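Local coordinates for BLUF domain-containing protein (Acinetobacter baumannii, PDB 6W6Z) that probably senses blue light through a BLUF domain that binds a flavin, modelled here as flavin mononucleotide, at residues V3-A8 with I76-T81; D46-Q51 with F115-L120; D24-A29 with T138-V143; H87-W92 with E131-E136. All coordinates share one frame; numbering follows the deposited sequence.

Contacts 1 and 2 meet in the central sheet, where strands 2-11 and 48-54 are neighbours, and Tyr7 of the first reaches Gln51 of the second at the flavin. Contact 1 is strand pairing, dominated by backbone hydrogen bonds; contact 2, the more buried, sets a loop against strand 48-54 with one polar bond and a proline-centred apolar patch. Contacts 3 and 4 are partly buried, and neither has a direct hydrogen bond between its segments. Contact 3 backs the flavin-binding helix 18-36 with the chain that follows helix 125-134, whereas contact 4 seats the end of that helix against the 87-92 loop and adds a water bridge.

Contact 1: residues V3-A8 with I76-T81; sequences VRLCYA and IKWLCT. With FMN (flavin mononucleotide), chain B.
Cys6 O takes two backbone N-H groups from the neighbouring strand, Leu79 N at 2.9 Å and Cys80 N more weakly, which makes a classic beta bulge in the antiparallel pairing of 3-8 with 76-81. Beyond it the register moves by one residue: Leu5 pairs with Thr81 before the bulge, Tyr7 with Trp78 after it. Cys6 N returns a nearly straight bond to Cys80 O (170° at the hydrogen). Past the bulge, Ala8 and Lys77 exchange both of their backbone bonds, Lys77 N reaching Ala8 O at 2.7 Å. Tyr7 can be followed outward from the backbone. Tyr7 CB lies 3.5 Å from Lys77 O and also touches Trp78 CA. With chi1 at 77°, CG sits between the backbone N and the carbonyl carbon, and Tyr7 CD1 passes obliquely to Ile76 CG2, 4.0 Å away. At the tip, Tyr7 OH lies 3.6 Å from FMN C7M and is hydrogen-bonded to Gln51 OE1. On the same sheet face, the Trp78 indole crosses Leu5 at about a right angle, Trp78 NE1 3.8 Å from Leu5 CG. That NE1 donates to Thr81 OG1 through a bent bond (134° at the hydrogen) in the ring plane, which would limit the indole's rotation. Helix 57-67 packs against this face through Leu5 and Tyr7. On the other face Cys6 CB meets Cys80 SG, near Leu125 of helix 125-134. Backbone bonds on both sides of Tyr7 thus fix its place, so its OH is held against Gln51 and the dimethylbenzene end of the flavin.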
# COMPACT_ATOMS: atom_id res chain seq x y z
N VAL A 3 1.77 11.14 10.99
CA VAL A 3 2.71 11.05 9.86
C VAL A 3 2.11 10.21 8.75
O VAL A 3 1.15 9.40 9.00
CB VAL A 3 4.06 10.50 10.31
CG1 VAL A 3 4.58 11.22 11.55
CG2 VAL A 3 4.00 9.00 10.51
N ARG A 4 2.66 10.44 7.57
CA ARG A 4 2.47 9.59 6.38
C ARG A 4 3.81 8.90 6.10
O ARG A 4 4.83 9.60 6.03
CB ARG A 4 1.98 10.45 5.21
CG ARG A 4 1.73 9.61 3.97
CD ARG A 4 0.86 10.25 2.91
NE ARG A 4 -0.33 10.79 3.56
CZ ARG A 4 -0.61 12.07 3.67
NH1 ARG A 4 0.17 12.97 3.10
NH2 ARG A 4 -1.70 12.45 4.32
N LEU A 5 3.80 7.59 5.91
CA LEU A 5 5.02 6.80 5.58
C LEU A 5 4.72 6.06 4.28
O LEU A 5 3.67 5.39 4.22
CB LEU A 5 5.35 5.82 6.71
CG LEU A 5 6.66 5.03 6.53
CD1 LEU A 5 7.28 4.69 7.89
CD2 LEU A 5 6.46 3.77 5.69
N CYS A 6 5.62 6.15 3.31
CA CYS A 6 5.44 5.53 1.98
C CYS A 6 6.64 4.63 1.72
O CYS A 6 7.78 5.04 2.01
CB CYS A 6 5.31 6.56 0.85
SG CYS A 6 3.92 7.71 1.06
N TYR A 7 6.39 3.48 1.13
CA TYR A 7 7.46 2.57 0.70
C TYR A 7 6.98 1.79 -0.51
O TYR A 7 5.77 1.68 -0.80
CB TYR A 7 7.91 1.68 1.86
CG TYR A 7 6.94 0.56 2.11
CD1 TYR A 7 7.02 -0.62 1.39
CD2 TYR A 7 5.87 0.74 2.98
CE1 TYR A 7 6.07 -1.62 1.57
CE2 TYR A 7 4.93 -0.28 3.18
CZ TYR A 7 5.03 -1.45 2.45
OH TYR A 7 4.08 -2.42 2.59
N ALA A 8 7.94 1.22 -1.22
CA ALA A 8 7.63 0.30 -2.30
C ALA A 8 8.41 -0.99 -2.04
O ALA A 8 9.42 -0.98 -1.27
CB ALA A 8 7.90 0.93 -3.65
N ILE A 76 12.46 -4.03 0.26
CA ILE A 76 11.62 -2.88 0.69
C ILE A 76 12.44 -1.61 0.42
O ILE A 76 13.56 -1.54 0.90
CB ILE A 76 11.14 -2.99 2.15
CG1 ILE A 76 9.98 -3.98 2.37
CG2 ILE A 76 10.70 -1.64 2.69
CD1 ILE A 76 10.27 -5.43 2.16
N LYS A 77 11.88 -0.65 -0.31
CA LYS A 77 12.45 0.69 -0.56
C LYS A 77 11.62 1.76 0.17
O LYS A 77 10.56 2.20 -0.35
CB LYS A 77 12.49 0.93 -2.07
CG LYS A 77 13.05 2.28 -2.50
CD LYS A 77 13.00 2.47 -4.01
CE LYS A 77 13.72 3.72 -4.45
NZ LYS A 77 13.23 4.17 -5.78
N TRP A 78 12.12 2.20 1.32
CA TRP A 78 11.51 3.27 2.14
C TRP A 78 11.64 4.60 1.39
O TRP A 78 12.78 5.02 1.10
CB TRP A 78 12.17 3.29 3.51
CG TRP A 78 11.60 4.26 4.50
CD1 TRP A 78 10.46 4.98 4.41
CD2 TRP A 78 12.12 4.50 5.81
NE1 TRP A 78 10.25 5.71 5.54
CE2 TRP A 78 11.26 5.42 6.43
CE3 TRP A 78 13.25 4.04 6.50
CZ2 TRP A 78 11.50 5.90 7.72
CZ3 TRP A 78 13.48 4.50 7.78
CH2 TRP A 78 12.62 5.43 8.38
N LEU A 79 10.52 5.24 1.05
CA LEU A 79 10.56 6.46 0.24
C LEU A 79 10.59 7.68 1.14
O LEU A 79 11.44 8.57 0.93
CB LEU A 79 9.37 6.48 -0.71
CG LEU A 79 9.51 5.46 -1.82
CD1 LEU A 79 8.18 5.27 -2.56
CD2 LEU A 79 10.61 5.92 -2.77
N CYS A 80 9.69 7.77 2.10
CA CYS A 80 9.66 8.97 2.95
C CYS A 80 8.77 8.72 4.14
O CYS A 80 7.93 7.80 4.09
CB CYS A 80 9.14 10.18 2.20
SG CYS A 80 7.49 9.86 1.52
N THR A 81 8.99 9.54 5.16
CA THR A 81 8.07 9.73 6.29
C THR A 81 7.93 11.23 6.51
O THR A 81 8.98 11.86 6.55
CB THR A 81 8.60 9.10 7.57
OG1 THR A 81 9.02 7.76 7.25
CG2 THR A 81 7.54 9.14 8.65
N1 FMN B . -0.64 -5.36 8.26
C2 FMN B . -1.36 -4.39 8.84
O2 FMN B . -1.75 -4.58 10.04
N3 FMN B . -1.56 -3.19 8.25
C4 FMN B . -1.13 -2.91 7.02
O4 FMN B . -1.34 -1.83 6.46
C4A FMN B . -0.39 -3.94 6.29
N5 FMN B . 0.06 -3.77 5.07
C5A FMN B . 0.79 -4.77 4.51
C6 FMN B . 1.25 -4.57 3.22
C7 FMN B . 2.03 -5.53 2.60
C7M FMN B . 2.48 -5.27 1.20
C8 FMN B . 2.26 -6.85 3.23
C8M FMN B . 3.08 -7.88 2.48
C9 FMN B . 1.80 -7.03 4.53
C9A FMN B . 1.05 -6.05 5.16
N10 FMN B . 0.51 -6.23 6.43
C10 FMN B . -0.17 -5.19 7.01
C1' FMN B . 0.68 -7.50 7.21
C2' FMN B . 1.78 -7.53 8.24
O2' FMN B . 3.04 -7.66 7.56
C3' FMN B . 1.55 -8.76 9.15
O3' FMN B . 1.24 -9.93 8.39
C4' FMN B . 0.35 -8.60 10.07
O4' FMN B . 0.47 -7.38 10.83
C5' FMN B . 0.27 -9.78 11.07
O5' FMN B . 1.41 -9.86 11.96
P FMN B . 1.54 -10.97 13.17
O1P FMN B . 2.31 -12.10 12.52
O2P FMN B . 2.30 -10.17 14.22
O3P FMN B . 0.14 -11.37 13.58

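Contact 2: residues D46-Q51 with F115-L120; sequences DNAFFQ and FNPLLL. With FMN (flavin mononucleotide), chain B.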
# COMPACT_ATOMS: atom_id res chain seq x y z
N ASP A 46 2.43 -5.40 -11.48
CA ASP A 46 3.74 -5.82 -12.04
C ASP A 46 4.63 -6.41 -10.92
O ASP A 46 5.83 -6.08 -10.84
CB ASP A 46 4.37 -4.62 -12.76
CG ASP A 46 3.73 -4.33 -14.10
OD1 ASP A 46 2.68 -4.90 -14.36
OD2 ASP A 46 4.32 -3.56 -14.91
N ASN A 47 4.08 -7.32 -10.11
CA ASN A 47 4.79 -8.07 -9.03
C ASN A 47 5.43 -7.12 -8.03
O ASN A 47 6.51 -7.47 -7.50
CB ASN A 47 5.87 -9.02 -9.60
CG ASN A 47 5.26 -10.23 -10.28
OD1 ASN A 47 4.20 -10.71 -9.89
ND2 ASN A 47 5.92 -10.72 -11.32
N ALA A 48 4.80 -6.00 -7.71
CA ALA A 48 5.37 -5.04 -6.74
C ALA A 48 4.26 -4.29 -6.04
O ALA A 48 3.13 -4.23 -6.57
CB ALA A 48 6.33 -4.10 -7.45
N PHE A 49 4.58 -3.77 -4.86
CA PHE A 49 3.65 -2.97 -4.03
C PHE A 49 4.15 -1.55 -3.85
O PHE A 49 5.33 -1.24 -3.82
CB PHE A 49 3.51 -3.61 -2.65
CG PHE A 49 2.93 -4.98 -2.61
CD1 PHE A 49 1.55 -5.17 -2.72
CD2 PHE A 49 3.74 -6.09 -2.39
CE1 PHE A 49 1.00 -6.44 -2.60
CE2 PHE A 49 3.19 -7.36 -2.32
CZ PHE A 49 1.81 -7.53 -2.41
N PHE A 50 3.20 -0.68 -3.58
CA PHE A 50 3.45 0.66 -3.04
C PHE A 50 2.47 0.80 -1.90
O PHE A 50 1.32 0.39 -2.12
CB PHE A 50 3.28 1.77 -4.08
CG PHE A 50 3.26 3.14 -3.45
CD1 PHE A 50 2.11 3.65 -2.83
CD2 PHE A 50 4.43 3.87 -3.35
CE1 PHE A 50 2.13 4.88 -2.20
CE2 PHE A 50 4.44 5.13 -2.74
CZ PHE A 50 3.30 5.62 -2.14
N GLN A 51 2.92 1.22 -0.73
CA GLN A 51 1.96 1.45 0.36
C GLN A 51 2.20 2.80 0.99
O GLN A 51 3.37 3.21 1.18
CB GLN A 51 2.01 0.33 1.38
CG GLN A 51 0.85 0.39 2.35
CD GLN A 51 0.80 -0.76 3.31
OE1 GLN A 51 1.83 -1.25 3.77
NE2 GLN A 51 -0.41 -1.25 3.58
N PHE A 115 5.01 -0.67 -14.68
CA PHE A 115 4.17 0.06 -13.72
C PHE A 115 4.57 -0.34 -12.30
O PHE A 115 3.76 -0.25 -11.34
CB PHE A 115 2.75 -0.27 -14.14
CG PHE A 115 2.58 -0.06 -15.61
CD1 PHE A 115 2.56 1.24 -16.10
CD2 PHE A 115 2.54 -1.12 -16.50
CE1 PHE A 115 2.41 1.48 -17.46
CE2 PHE A 115 2.41 -0.88 -17.85
CZ PHE A 115 2.36 0.42 -18.33
N ASN A 116 5.82 -0.75 -12.17
CA ASN A 116 6.42 -1.19 -10.89
C ASN A 116 6.73 0.06 -10.09
O ASN A 116 7.52 0.89 -10.50
CB ASN A 116 7.66 -2.05 -11.15
CG ASN A 116 8.31 -2.60 -9.91
OD1 ASN A 116 8.34 -1.96 -8.85
ND2 ASN A 116 8.85 -3.81 -10.04
N PRO A 117 6.10 0.22 -8.90
CA PRO A 117 6.31 1.42 -8.11
C PRO A 117 7.72 1.56 -7.52
O PRO A 117 8.06 2.63 -7.08
CB PRO A 117 5.26 1.34 -6.98
CG PRO A 117 4.75 -0.07 -7.01
CD PRO A 117 5.14 -0.70 -8.32
N LEU A 118 8.57 0.53 -7.58
CA LEU A 118 9.98 0.71 -7.18
C LEU A 118 10.68 1.74 -8.08
O LEU A 118 11.74 2.24 -7.66
CB LEU A 118 10.69 -0.65 -7.22
CG LEU A 118 10.34 -1.59 -6.08
CD1 LEU A 118 10.77 -3.02 -6.39
CD2 LEU A 118 10.97 -1.12 -4.79
N LEU A 119 10.13 2.04 -9.27
CA LEU A 119 10.67 3.06 -10.21
C LEU A 119 10.31 4.48 -9.75
O LEU A 119 10.82 5.42 -10.38
CB LEU A 119 10.04 2.86 -11.60
CG LEU A 119 10.27 1.51 -12.27
CD1 LEU A 119 9.34 1.36 -13.47
CD2 LEU A 119 11.71 1.35 -12.70
N LEU A 120 9.43 4.66 -8.77
CA LEU A 120 9.00 6.03 -8.35
C LEU A 120 10.08 6.69 -7.47
O LEU A 120 10.76 5.97 -6.69
CB LEU A 120 7.69 5.95 -7.56
CG LEU A 120 6.43 5.53 -8.32
CD1 LEU A 120 5.28 5.37 -7.33
CD2 LEU A 120 6.07 6.51 -9.42
N1 FMN B . -0.64 -5.36 8.26
C2 FMN B . -1.36 -4.39 8.84
O2 FMN B . -1.75 -4.58 10.04
N3 FMN B . -1.56 -3.19 8.25
C4 FMN B . -1.13 -2.91 7.02
O4 FMN B . -1.34 -1.83 6.46
C4A FMN B . -0.39 -3.94 6.29
N5 FMN B . 0.06 -3.77 5.07
C5A FMN B . 0.79 -4.77 4.51
C6 FMN B . 1.25 -4.57 3.22
C7 FMN B . 2.03 -5.53 2.60
C7M FMN B . 2.48 -5.27 1.20
C8 FMN B . 2.26 -6.85 3.23
C8M FMN B . 3.08 -7.88 2.48
C9 FMN B . 1.80 -7.03 4.53
C9A FMN B . 1.05 -6.05 5.16
N10 FMN B . 0.51 -6.23 6.43
C10 FMN B . -0.17 -5.19 7.01
C1' FMN B . 0.68 -7.50 7.21
C2' FMN B . 1.78 -7.53 8.24
O2' FMN B . 3.04 -7.66 7.56
C3' FMN B . 1.55 -8.76 9.15
O3' FMN B . 1.24 -9.93 8.39
C4' FMN B . 0.35 -8.60 10.07
O4' FMN B . 0.47 -7.38 10.83
C5' FMN B . 0.27 -9.78 11.07
O5' FMN B . 1.41 -9.86 11.96
P FMN B . 1.54 -10.97 13.17
O1P FMN B . 2.31 -12.10 12.52
O2P FMN B . 2.30 -10.17 14.22
O3P FMN B . 0.14 -11.37 13.58
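Asp46 OD2 accepts the backbone N-H of Phe115 at 3.0 Å, an almost straight bond (170° at the hydrogen) that meets the carboxylate from above its plane. The same oxygen lies 3.4 Å from Phe115 CD2, with the carboxylate and ring planes 58° apart. Asp46 OD1 forms a salt bridge with Arg99, so the two carboxylate oxygens tie the turn before strand 48-54 to separate partners. Further along, Asn116 OD1 accepts from Leu118 N at 2.8 Å, closing an Asx turn, and also rests 3.3 Å from Ala48 CB. Pro117 is the apolar wedge: its CD packs on Ala48 CB, its CG on Phe49 O, and its CB on Phe50 CB, 3.5 Å away. Phe50 has CG anti to the backbone N (chi1 168°), from where its CD2 approaches Leu120 CD1 and its ring meets Phe128 of helix 125-134 edge to face. On strand 48-54, Phe49 and Gln51, two residues apart, both reach the cofactor. FMN C7M stands over the centre of the Phe49 ring, 3.8 Å above its plane, and Gln51 NE2 donates to FMN N5 at 3.0 Å and weakly to FMN O4. This Gln51 link, joined by Tyr7, is the tyrosine-glutamine-flavin network characteristic of BLUF domains.

Contact 3: residues D24-A29 with T138-V143; sequences DILTEA and TKMNTV. With FMN (flavin mononucleotide), chain B.
Thr27, with chi1 at -61°, places OG1 at Thr142 and CG2, anti to its backbone N, at Val143. In Thr142, chi1 of 57° sets CG2 anti to the carbonyl carbon, near Leu26 CB. The two threonine side chains slide past each other in opposite directions. Thr27 OG1 meets Thr142 through a carbon, CB, at 3.4 Å, so this is van der Waals contact; the oxygen's polar partner is Arg23 O, one turn earlier in the helix. Thr27 CG2 meets Val143 CG1, 4.0 Å away, the side chains crossing at a slant. One residue back, Leu26 runs CD1 across Met140 at about a right angle, 3.9 Å from Met140 CG. Tyr96 of strand 95-98 touches both Leu26 and Met140, and Asn141 O is hydrogen-bonded to Arg23, a polar tie between this chain and the helix.

Ile25, Glu28 and Ala29 belong to the flavin pocket. Ile25 CD1 lies 3.7 Å from FMN C8M, Ala29 CB 3.4 Å from FMN C4, and Glu28 OE1 2.7 Å from FMN O3'. Glu28 OE1 also forms a salt bridge with Arg72, which would favour a carboxylate that bears negative charge. Helix 18-36 thus carries the 138-143 segment on Leu26 and Thr27 and the cofactor on Ile25, Glu28 and Ala29; it is one of the two helices that flank the flavin in the ferredoxin-like BLUF fold.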
# COMPACT_ATOMS: atom_id res chain seq x y z
N ASP A 24 -5.49 -12.02 1.84
CA ASP A 24 -4.96 -12.16 3.24
C ASP A 24 -4.35 -10.84 3.74
O ASP A 24 -4.70 -10.35 4.88
CB ASP A 24 -3.91 -13.26 3.33
CG ASP A 24 -4.45 -14.68 3.36
OD1 ASP A 24 -5.65 -14.86 3.55
OD2 ASP A 24 -3.66 -15.58 3.16
N ILE A 25 -3.51 -10.21 2.92
CA ILE A 25 -2.90 -8.90 3.30
C ILE A 25 -4.01 -7.88 3.63
O ILE A 25 -3.94 -7.22 4.66
CB ILE A 25 -1.97 -8.42 2.18
CG1 ILE A 25 -0.73 -9.32 2.06
CG2 ILE A 25 -1.60 -6.97 2.38
CD1 ILE A 25 0.07 -9.10 0.80
N LEU A 26 -5.00 -7.72 2.75
CA LEU A 26 -6.08 -6.70 2.98
C LEU A 26 -6.94 -7.08 4.20
O LEU A 26 -7.36 -6.15 4.96
CB LEU A 26 -6.91 -6.58 1.71
CG LEU A 26 -6.17 -5.99 0.52
CD1 LEU A 26 -7.02 -6.14 -0.74
CD2 LEU A 26 -5.78 -4.54 0.77
N THR A 27 -7.27 -8.35 4.37
CA THR A 27 -8.01 -8.78 5.58
C THR A 27 -7.21 -8.38 6.83
O THR A 27 -7.83 -7.79 7.73
CB THR A 27 -8.24 -10.29 5.62
OG1 THR A 27 -9.03 -10.65 4.49
CG2 THR A 27 -8.95 -10.71 6.89
N GLU A 28 -5.92 -8.71 6.89
CA GLU A 28 -5.07 -8.40 8.09
C GLU A 28 -4.98 -6.87 8.26
O GLU A 28 -5.21 -6.37 9.40
CB GLU A 28 -3.67 -8.98 7.94
CG GLU A 28 -3.63 -10.50 7.92
CD GLU A 28 -2.32 -11.04 7.38
OE1 GLU A 28 -1.30 -10.37 7.58
OE2 GLU A 28 -2.31 -12.12 6.72
N ALA A 29 -4.64 -6.16 7.19
CA ALA A 29 -4.40 -4.69 7.22
C ALA A 29 -5.66 -3.99 7.74
O ALA A 29 -5.60 -3.16 8.63
CB ALA A 29 -4.03 -4.17 5.85
N THR A 138 -10.23 -1.12 -5.95
CA THR A 138 -10.38 -2.48 -6.52
C THR A 138 -11.02 -3.39 -5.46
O THR A 138 -10.39 -3.62 -4.39
CB THR A 138 -9.04 -3.02 -7.02
OG1 THR A 138 -8.53 -2.10 -7.98
CG2 THR A 138 -9.15 -4.42 -7.58
N LYS A 139 -12.22 -3.90 -5.71
CA LYS A 139 -12.91 -4.82 -4.75
C LYS A 139 -12.24 -6.18 -4.82
O LYS A 139 -11.96 -6.62 -5.97
CB LYS A 139 -14.40 -4.95 -5.08
N MET A 140 -12.01 -6.86 -3.68
CA MET A 140 -11.28 -8.15 -3.66
C MET A 140 -12.01 -9.30 -2.94
O MET A 140 -11.45 -10.44 -2.94
CB MET A 140 -9.91 -7.94 -3.03
CG MET A 140 -9.03 -7.10 -3.94
SD MET A 140 -8.66 -7.93 -5.52
CE MET A 140 -7.45 -9.13 -4.95
N ASN A 141 -13.20 -9.08 -2.37
CA ASN A 141 -13.99 -10.17 -1.73
C ASN A 141 -13.16 -10.80 -0.62
O ASN A 141 -12.68 -11.94 -0.79
CB ASN A 141 -14.38 -11.31 -2.69
CG ASN A 141 -15.31 -10.89 -3.79
OD1 ASN A 141 -16.35 -10.30 -3.54
ND2 ASN A 141 -14.96 -11.20 -5.03
N THR A 142 -12.90 -10.06 0.44
CA THR A 142 -12.08 -10.52 1.57
C THR A 142 -13.05 -10.98 2.67
O THR A 142 -14.12 -10.35 2.81
CB THR A 142 -11.11 -9.44 2.04
OG1 THR A 142 -11.84 -8.26 2.39
CG2 THR A 142 -10.09 -9.07 0.98
N VAL A 143 -12.67 -12.03 3.39
CA VAL A 143 -13.45 -12.58 4.53
C VAL A 143 -13.70 -11.40 5.49
O VAL A 143 -12.93 -10.42 5.44
CB VAL A 143 -12.69 -13.81 5.09
CG1 VAL A 143 -11.76 -13.50 6.25
CG2 VAL A 143 -13.63 -14.95 5.39
N1 FMN B . -0.64 -5.36 8.26
C2 FMN B . -1.36 -4.39 8.84
O2 FMN B . -1.75 -4.58 10.04
N3 FMN B . -1.56 -3.19 8.25
C4 FMN B . -1.13 -2.91 7.02
O4 FMN B . -1.34 -1.83 6.46
C4A FMN B . -0.39 -3.94 6.29
N5 FMN B . 0.06 -3.77 5.07
C5A FMN B . 0.79 -4.77 4.51
C6 FMN B . 1.25 -4.57 3.22
C7 FMN B . 2.03 -5.53 2.60
C7M FMN B . 2.48 -5.27 1.20
C8 FMN B . 2.26 -6.85 3.23
C8M FMN B . 3.08 -7.88 2.48
C9 FMN B . 1.80 -7.03 4.53
C9A FMN B . 1.05 -6.05 5.16
N10 FMN B . 0.51 -6.23 6.43
C10 FMN B . -0.17 -5.19 7.01
C1' FMN B . 0.68 -7.50 7.21
C2' FMN B . 1.78 -7.53 8.24
O2' FMN B . 3.04 -7.66 7.56
C3' FMN B . 1.55 -8.76 9.15
O3' FMN B . 1.24 -9.93 8.39
C4' FMN B . 0.35 -8.60 10.07
O4' FMN B . 0.47 -7.38 10.83
C5' FMN B . 0.27 -9.78 11.07
O5' FMN B . 1.41 -9.86 11.96
P FMN B . 1.54 -10.97 13.17
O1P FMN B . 2.31 -12.10 12.52
O2P FMN B . 2.30 -10.17 14.22
O3P FMN B . 0.14 -11.37 13.58

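Contact 4: residues H87-W92 with E131-E136; sequences HSFQRW and ELLIAE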
# COMPACT_ATOMS: atom_id res chain seq x y z
N HIS A 87 -5.43 14.44 6.38
CA HIS A 87 -5.56 12.96 6.46
C HIS A 87 -6.15 12.43 5.14
O HIS A 87 -7.36 12.08 5.11
CB HIS A 87 -6.36 12.61 7.72
CG HIS A 87 -5.64 11.67 8.62
ND1 HIS A 87 -5.31 10.39 8.23
CD2 HIS A 87 -5.19 11.82 9.88
CE1 HIS A 87 -4.69 9.79 9.22
NE2 HIS A 87 -4.60 10.64 10.25
N SER A 88 -5.34 12.35 4.08
CA SER A 88 -5.81 12.12 2.68
C SER A 88 -6.56 10.80 2.54
O SER A 88 -7.43 10.71 1.66
CB SER A 88 -4.67 12.16 1.70
OG SER A 88 -4.16 13.49 1.59
N PHE A 89 -6.18 9.78 3.31
CA PHE A 89 -6.69 8.40 3.13
C PHE A 89 -7.55 7.99 4.33
O PHE A 89 -7.83 6.75 4.47
CB PHE A 89 -5.51 7.46 2.86
CG PHE A 89 -4.89 7.70 1.51
CD1 PHE A 89 -5.50 7.20 0.37
CD2 PHE A 89 -3.78 8.52 1.36
CE1 PHE A 89 -4.97 7.46 -0.88
CE2 PHE A 89 -3.24 8.76 0.11
CZ PHE A 89 -3.85 8.26 -1.02
N GLN A 90 -8.00 8.97 5.13
CA GLN A 90 -8.96 8.82 6.26
C GLN A 90 -10.12 7.87 5.90
O GLN A 90 -10.55 7.14 6.78
CB GLN A 90 -9.55 10.20 6.63
N ARG A 91 -10.62 7.90 4.67
CA ARG A 91 -11.81 7.11 4.25
C ARG A 91 -11.55 5.59 4.29
O ARG A 91 -12.54 4.83 4.23
CB ARG A 91 -12.22 7.50 2.82
CG ARG A 91 -12.93 8.84 2.69
CD ARG A 91 -12.79 9.48 1.30
NE ARG A 91 -13.51 8.70 0.32
CZ ARG A 91 -13.47 8.86 -1.00
NH1 ARG A 91 -12.69 9.79 -1.53
NH2 ARG A 91 -14.20 8.07 -1.78
N TRP A 92 -10.28 5.15 4.29
CA TRP A 92 -9.93 3.70 4.22
C TRP A 92 -8.91 3.28 5.27
O TRP A 92 -7.77 3.83 5.28
CB TRP A 92 -9.39 3.33 2.84
CG TRP A 92 -10.22 3.79 1.69
CD1 TRP A 92 -11.19 3.08 1.06
CD2 TRP A 92 -10.08 5.02 0.95
NE1 TRP A 92 -11.70 3.80 0.03
CE2 TRP A 92 -11.02 4.98 -0.10
CE3 TRP A 92 -9.22 6.12 1.03
CZ2 TRP A 92 -11.18 6.02 -1.01
CZ3 TRP A 92 -9.38 7.16 0.15
CH2 TRP A 92 -10.35 7.11 -0.86
N GLU A 131 -3.33 10.16 -7.68
CA GLU A 131 -3.92 9.11 -8.55
C GLU A 131 -4.50 8.01 -7.67
O GLU A 131 -5.58 7.50 -7.99
CB GLU A 131 -2.92 8.53 -9.55
CG GLU A 131 -2.57 9.45 -10.70
CD GLU A 131 -3.75 9.94 -11.53
OE1 GLU A 131 -3.80 11.16 -11.82
OE2 GLU A 131 -4.66 9.11 -11.83
N LEU A 132 -3.81 7.64 -6.59
CA LEU A 132 -4.30 6.56 -5.68
C LEU A 132 -5.53 7.04 -4.92
O LEU A 132 -6.43 6.21 -4.67
CB LEU A 132 -3.19 6.15 -4.72
CG LEU A 132 -1.96 5.46 -5.32
CD1 LEU A 132 -1.05 4.98 -4.19
CD2 LEU A 132 -2.36 4.30 -6.22
N LEU A 133 -5.57 8.31 -4.54
CA LEU A 133 -6.74 8.91 -3.86
C LEU A 133 -7.96 8.90 -4.80
O LEU A 133 -9.04 8.53 -4.33
CB LEU A 133 -6.42 10.33 -3.40
CG LEU A 133 -7.56 11.06 -2.69
CD1 LEU A 133 -7.99 10.32 -1.43
CD2 LEU A 133 -7.17 12.49 -2.34
N ILE A 134 -7.81 9.30 -6.06
CA ILE A 134 -8.98 9.48 -6.97
C ILE A 134 -9.39 8.15 -7.62
O ILE A 134 -10.56 8.04 -7.98
CB ILE A 134 -8.75 10.60 -8.01
CG1 ILE A 134 -7.74 10.21 -9.10
CG2 ILE A 134 -8.41 11.90 -7.30
CD1 ILE A 134 -7.56 11.27 -10.18
N ALA A 135 -8.50 7.17 -7.74
CA ALA A 135 -8.81 5.83 -8.27
C ALA A 135 -10.04 5.22 -7.57
O ALA A 135 -10.22 5.41 -6.34
CB ALA A 135 -7.60 4.92 -8.12
N GLU A 136 -10.87 4.52 -8.34
CA GLU A 136 -11.94 3.62 -7.82
C GLU A 136 -11.22 2.51 -7.05
O GLU A 136 -10.28 1.95 -7.62
CB GLU A 136 -12.74 2.98 -8.97
O HOH W 1 -12.01 9.24 -4.17
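Leu133 projects from the last turn of helix 125-134 as the main bump of this contact, entering a hollow formed by Ser88, Phe89 and Trp92. With CG anti to the backbone N (chi1 180°), Leu133 carries CD1 to the loop, 3.2 Å from Ser88 O, a close fit. Leu133 CD1 also lies at the edge of the Trp92 indole, in its plane, 3.8 Å from Trp92 CZ3; the two side chains cross at about a right angle. Phe89 forms another side of the hollow. Phe89 CE1 comes to 3.8 Å from Leu133 CA and Phe89 CZ to 4.1 Å from Leu133 CB, so these two ring atoms rest against the backbone and CB of the leucine. The carbonyl carbon of Leu132 lies at that ring's edge.

Two overlapping type I beta turns, His87 to Gln90 and Phe89 to Trp92, curve the segment so that Phe89 and Trp92 both reach Leu133. They belong to the loop between strands 73-83 and 95-98 of the BLUF domain, against which the C-terminal helix 125-134 settles. Phe89 continues inward to Val41 of strand 39-45, which Leu132 also touches. At the outer side the Arg91 guanidinium reaches over the rim of the indole, with Trp92 CH2 3.5 Å from the guanidinium plane, over its centre, and Arg91 CB over one face of the indole, toward the rim. Arg91 NH1 donates to a water at 2.8 Å, and this water donates in turn to Leu133 O, 3.1 Å away.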